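Local coordinates for protein integrase (Bovine immunodeficiency virus, PDB 3KKS) that forms the catalytic core of a retroviral integrase, the enzyme that inserts viral DNA into host DNA, at residues Pro34-Leu46 with Pro63-Lys75. Sequence-based numbering, arbitrary orientation.
Sequences PEETALQVALCIL and PCFTAHRIENLCK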
loop_
_atom_site.group_PDB
_atom_site.type_symbol
_atom_site.label_atom_id
_atom_site.label_comp_id
_atom_site.label_asym_id
_atom_site.label_seq_id
_atom_site.Cartn_x
_atom_site.Cartn_y
_atom_site.Cartn_z
ATOM N N PRO A 34 -0.561 -12.289 9.626
ATOM C CA PRO A 34 -0.107 -13.267 10.622
ATOM C C PRO A 34 1.397 -13.490 10.656
ATOM O O PRO A 34 1.989 -13.643 11.725
ATOM C CB PRO A 34 -0.854 -14.537 10.222
ATOM C CG PRO A 34 -2.093 -14.025 9.594
ATOM C CD PRO A 34 -1.559 -12.904 8.736
ATOM N N GLU A 35 2.008 -13.516 9.479
ATOM C CA GLU A 35 3.442 -13.731 9.362
ATOM C C GLU A 35 3.897 -13.333 7.963
ATOM O O GLU A 35 3.095 -13.322 7.025
ATOM C CB GLU A 35 3.762 -15.204 9.627
ATOM C CG GLU A 35 2.865 -16.178 8.872
ATOM C CD GLU A 35 3.224 -17.637 9.126
ATOM O OE1 GLU A 35 2.501 -18.522 8.622
ATOM O OE2 GLU A 35 4.227 -17.902 9.824
ATOM N N GLU A 36 5.177 -12.994 7.828
ATOM C CA GLU A 36 5.735 -12.587 6.540
ATOM C C GLU A 36 6.002 -13.760 5.611
ATOM O O GLU A 36 7.127 -14.257 5.534
ATOM C CB GLU A 36 7.036 -11.814 6.740
ATOM C CG GLU A 36 6.857 -10.339 7.028
ATOM C CD GLU A 36 8.182 -9.625 7.177
ATOM O OE1 GLU A 36 8.832 -9.791 8.235
ATOM O OE2 GLU A 36 8.574 -8.906 6.231
ATOM N N THR A 37 4.968 -14.196 4.903
ATOM C CA THR A 37 5.093 -15.308 3.971
ATOM C C THR A 37 4.592 -14.897 2.599
ATOM O O THR A 37 3.958 -13.850 2.442
ATOM C CB THR A 37 4.272 -16.529 4.427
ATOM O OG1 THR A 37 2.938 -16.114 4.745
ATOM C CG2 THR A 37 4.904 -17.180 5.643
ATOM N N ALA A 38 4.874 -15.729 1.608
ATOM C CA ALA A 38 4.441 -15.454 0.254
ATOM C C ALA A 38 2.934 -15.640 0.171
ATOM O O ALA A 38 2.264 -14.992 -0.627
ATOM C CB ALA A 38 5.137 -16.396 -0.717
ATOM N N LEU A 39 2.411 -16.543 0.996
ATOM C CA LEU A 39 0.986 -16.829 1.020
ATOM C C LEU A 39 0.205 -15.609 1.495
ATOM O O LEU A 39 -0.785 -15.222 0.882
ATOM C CB LEU A 39 0.710 -18.039 1.924
ATOM C CG LEU A 39 -0.724 -18.561 2.113
ATOM C CD1 LEU A 39 -1.418 -17.778 3.194
ATOM C CD2 LEU A 39 -1.492 -18.490 0.815
ATOM N N GLN A 40 0.650 -14.999 2.585
ATOM C CA GLN A 40 -0.028 -13.817 3.092
ATOM C C GLN A 40 0.082 -12.710 2.053
ATOM O O GLN A 40 -0.916 -12.073 1.714
ATOM C CB GLN A 40 0.587 -13.361 4.411
ATOM C CG GLN A 40 0.424 -14.366 5.532
ATOM C CD GLN A 40 -0.993 -14.866 5.650
ATOM O OE1 GLN A 40 -1.947 -14.086 5.592
ATOM N NE2 GLN A 40 -1.145 -16.174 5.822
ATOM N N VAL A 41 1.285 -12.494 1.531
ATOM C CA VAL A 41 1.474 -11.463 0.521
ATOM C C VAL A 41 0.518 -11.652 -0.659
ATOM O O VAL A 41 -0.057 -10.685 -1.156
ATOM C CB VAL A 41 2.924 -11.434 0.010
ATOM C CG1 VAL A 41 3.032 -10.527 -1.220
ATOM C CG2 VAL A 41 3.838 -10.905 1.113
ATOM N N ALA A 42 0.344 -12.895 -1.102
ATOM C CA ALA A 42 -0.553 -13.192 -2.214
ATOM C C ALA A 42 -1.983 -12.798 -1.861
ATOM O O ALA A 42 -2.707 -12.249 -2.690
ATOM C CB ALA A 42 -0.488 -14.669 -2.551
ATOM N N LEU A 43 -2.391 -13.089 -0.631
ATOM C CA LEU A 43 -3.734 -12.743 -0.173
ATOM C C LEU A 43 -3.891 -11.214 -0.235
ATOM O O LEU A 43 -4.915 -10.704 -0.689
ATOM C CB LEU A 43 -3.931 -13.249 1.259
ATOM C CG LEU A 43 -4.815 -14.483 1.485
ATOM C CD1 LEU A 43 -4.835 -15.353 0.258
ATOM C CD2 LEU A 43 -4.317 -15.255 2.697
ATOM N N CYS A 44 -2.863 -10.496 0.213
ATOM C CA CYS A 44 -2.874 -9.039 0.192
ATOM C C CYS A 44 -3.004 -8.485 -1.227
ATOM O O CYS A 44 -3.765 -7.548 -1.460
ATOM C CB CYS A 44 -1.607 -8.488 0.844
ATOM S SG CYS A 44 -1.597 -8.622 2.646
ATOM N N ILE A 45 -2.262 -9.063 -2.169
ATOM C CA ILE A 45 -2.325 -8.616 -3.561
ATOM C C ILE A 45 -3.714 -8.865 -4.145
ATOM O O ILE A 45 -4.244 -8.031 -4.867
ATOM C CB ILE A 45 -1.277 -9.342 -4.440
ATOM C CG1 ILE A 45 0.139 -8.965 -3.997
ATOM C CG2 ILE A 45 -1.472 -8.970 -5.903
ATOM C CD1 ILE A 45 1.228 -9.700 -4.768
ATOM N N LEU A 46 -4.296 -10.019 -3.840
ATOM C CA LEU A 46 -5.632 -10.345 -4.339
ATOM C C LEU A 46 -6.660 -9.349 -3.814
ATOM O O LEU A 46 -7.573 -8.958 -4.545
ATOM C CB LEU A 46 -6.013 -11.780 -3.955
ATOM C CG LEU A 46 -5.361 -12.849 -4.852
ATOM C CD1 LEU A 46 -5.542 -14.225 -4.255
ATOM C CD2 LEU A 46 -5.963 -12.796 -6.246
ATOM N N PRO A 63 12.195 -12.262 0.084
ATOM C CA PRO A 63 11.774 -13.612 -0.302
ATOM C C PRO A 63 10.268 -13.742 -0.498
ATOM O O PRO A 63 9.814 -14.394 -1.431
ATOM C CB PRO A 63 12.266 -14.470 0.859
ATOM C CG PRO A 63 13.494 -13.765 1.286
ATOM C CD PRO A 63 13.079 -12.313 1.261
ATOM N N CYS A 64 9.494 -13.123 0.386
ATOM C CA CYS A 64 8.042 -13.212 0.289
ATOM C C CYS A 64 7.478 -12.390 -0.863
ATOM O O CYS A 64 6.277 -12.416 -1.114
ATOM C CB CYS A 64 7.390 -12.784 1.610
ATOM S SG CYS A 64 7.708 -11.088 2.080
ATOM N N PHE A 65 8.343 -11.662 -1.563
ATOM C CA PHE A 65 7.914 -10.855 -2.701
ATOM C C PHE A 65 8.420 -11.443 -4.017
ATOM O O PHE A 65 7.925 -11.081 -5.085
ATOM C CB PHE A 65 8.425 -9.407 -2.589
ATOM C CG PHE A 65 7.827 -8.623 -1.447
ATOM C CD1 PHE A 65 6.459 -8.652 -1.199
ATOM C CD2 PHE A 65 8.636 -7.842 -0.625
ATOM C CE1 PHE A 65 5.905 -7.915 -0.148
ATOM C CE2 PHE A 65 8.094 -7.101 0.430
ATOM C CZ PHE A 65 6.725 -7.139 0.668
ATOM N N THR A 66 9.403 -12.344 -3.946
ATOM C CA THR A 66 9.979 -12.937 -5.157
ATOM C C THR A 66 9.654 -14.405 -5.426
ATOM O O THR A 66 10.118 -14.969 -6.422
ATOM C CB THR A 66 11.528 -12.787 -5.178
ATOM O OG1 THR A 66 12.087 -13.363 -3.992
ATOM C CG2 THR A 66 11.925 -11.327 -5.254
ATOM N N ALA A 67 8.865 -15.028 -4.557
ATOM C CA ALA A 67 8.498 -16.433 -4.734
ATOM C C ALA A 67 7.750 -16.629 -6.052
ATOM O O ALA A 67 7.117 -15.696 -6.549
ATOM C CB ALA A 67 7.634 -16.890 -3.572
ATOM N N HIS A 68 7.842 -17.831 -6.623
ATOM C CA HIS A 68 7.151 -18.140 -7.875
ATOM C C HIS A 68 5.662 -17.903 -7.664
ATOM O O HIS A 68 4.930 -17.562 -8.592
ATOM C CB HIS A 68 7.392 -19.599 -8.285
ATOM C CG HIS A 68 8.724 -19.830 -8.924
ATOM N ND1 HIS A 68 9.350 -21.061 -8.921
ATOM C CD2 HIS A 68 9.549 -18.991 -9.594
ATOM C CE1 HIS A 68 10.503 -20.966 -9.558
ATOM N NE2 HIS A 68 10.649 -19.722 -9.977
ATOM N N ARG A 69 5.231 -18.100 -6.425
ATOM C CA ARG A 69 3.844 -17.890 -6.040
ATOM C C ARG A 69 3.425 -16.471 -6.447
ATOM O O ARG A 69 2.414 -16.276 -7.122
ATOM C CB ARG A 69 3.717 -18.080 -4.518
ATOM C CG ARG A 69 2.575 -17.319 -3.861
ATOM C CD ARG A 69 1.324 -18.159 -3.708
ATOM N NE ARG A 69 1.483 -19.180 -2.677
ATOM C CZ ARG A 69 0.504 -19.973 -2.257
ATOM N NH1 ARG A 69 -0.713 -19.867 -2.778
ATOM N NH2 ARG A 69 0.744 -20.875 -1.319
ATOM N N ILE A 70 4.230 -15.489 -6.054
ATOM C CA ILE A 70 3.945 -14.087 -6.347
ATOM C C ILE A 70 4.162 -13.737 -7.807
ATOM O O ILE A 70 3.385 -12.977 -8.399
ATOM C CB ILE A 70 4.815 -13.163 -5.473
ATOM C CG1 ILE A 70 4.610 -13.523 -4.001
ATOM C CG2 ILE A 70 4.470 -11.704 -5.735
ATOM C CD1 ILE A 70 3.140 -13.662 -3.597
ATOM N N GLU A 71 5.223 -14.293 -8.386
ATOM C CA GLU A 71 5.545 -14.051 -9.787
ATOM C C GLU A 71 4.441 -14.585 -10.691
ATOM O O GLU A 71 4.014 -13.918 -11.629
ATOM C CB GLU A 71 6.874 -14.718 -10.145
ATOM C CG GLU A 71 8.008 -13.732 -10.431
ATOM C CD GLU A 71 9.126 -13.802 -9.408
ATOM O OE1 GLU A 71 9.609 -14.923 -9.132
ATOM O OE2 GLU A 71 9.525 -12.736 -8.886
ATOM N N ASN A 72 3.974 -15.794 -10.416
ATOM C CA ASN A 72 2.909 -16.357 -11.233
ATOM C C ASN A 72 1.568 -15.655 -10.973
ATOM O O ASN A 72 0.760 -15.493 -11.885
ATOM C CB ASN A 72 2.782 -17.862 -10.986
ATOM C CG ASN A 72 3.962 -18.647 -11.549
ATOM O OD1 ASN A 72 4.682 -18.170 -12.425
ATOM N ND2 ASN A 72 4.152 -19.863 -11.055
ATOM N N LEU A 73 1.340 -15.229 -9.734
ATOM C CA LEU A 73 0.099 -14.542 -9.394
ATOM C C LEU A 73 -0.042 -13.247 -10.196
ATOM O O LEU A 73 -1.119 -12.935 -10.708
ATOM C CB LEU A 73 0.052 -14.233 -7.895
ATOM C CG LEU A 73 -1.138 -13.374 -7.453
ATOM C CD1 LEU A 73 -2.426 -13.996 -7.965
ATOM C CD2 LEU A 73 -1.163 -13.244 -5.940
ATOM N N CYS A 74 1.050 -12.496 -10.312
ATOM C CA CYS A 74 1.021 -11.253 -11.064
ATOM C C CYS A 74 0.827 -11.517 -12.552
ATOM O O CYS A 74 0.181 -10.732 -13.244
ATOM C CB CYS A 74 2.304 -10.461 -10.840
ATOM S SG CYS A 74 2.433 -9.732 -9.190
ATOM N N LYS A 75 1.397 -12.609 -13.051
ATOM C CA LYS A 75 1.225 -12.941 -14.463
ATOM C C LYS A 75 -0.236 -13.311 -14.682
ATOM O O LYS A 75 -0.846 -12.912 -15.669
ATOM C CB LYS A 75 2.145 -14.100 -14.858
ATOM C CG LYS A 75 3.603 -13.681 -14.945
ATOM C CD LYS A 75 4.550 -14.860 -15.044
ATOM C CE LYS A 75 5.994 -14.373 -15.048
ATOM N NZ LYS A 75 6.979 -15.480 -15.142
#
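Val41 meets the ring of Phe65 obliquely, its CG2 3.8 Å from CE1, while SG of Cys64 lies over the ring centre, 4.1 Å above one face; a branched aliphatic and a polarisable sulfur both suit an aromatic surface. The other flat group, the Arg69 guanidinium, has CD2 of Leu39 over one face, offset toward the rim. Bends at chi2 and chi3 turn the arginine so that it runs alongside Leu39, pointing the same way, its CD brushing Ala42 CB and its charged end at the exposed margin of the helix pair. In this RNase H-like fold, helices 38-46 and 68-75 run nearly parallel, at 19°, with axes 9.4 Å apart. Ile45 touches Leu57 of the central sheet; Phe65, just ahead of helix 68-75, touches Trp18. Small Ala38 lets the chain come close at Cys64, CA to CA 4.2 Å, and its CB meets CB of Ala67, the N-cap residue. Ala42 offers CB to CD2 of Leu73. Ile70 is a knob in the hole formed by Ala38, Val41, Ala42 and Ile45. Its chi1 (-55°) puts CG1 anti to the carbonyl carbon, and the turn at chi2 carries CD1 to 3.4 Å from Ala38 O, while CG2 meets CD1 of Ile45.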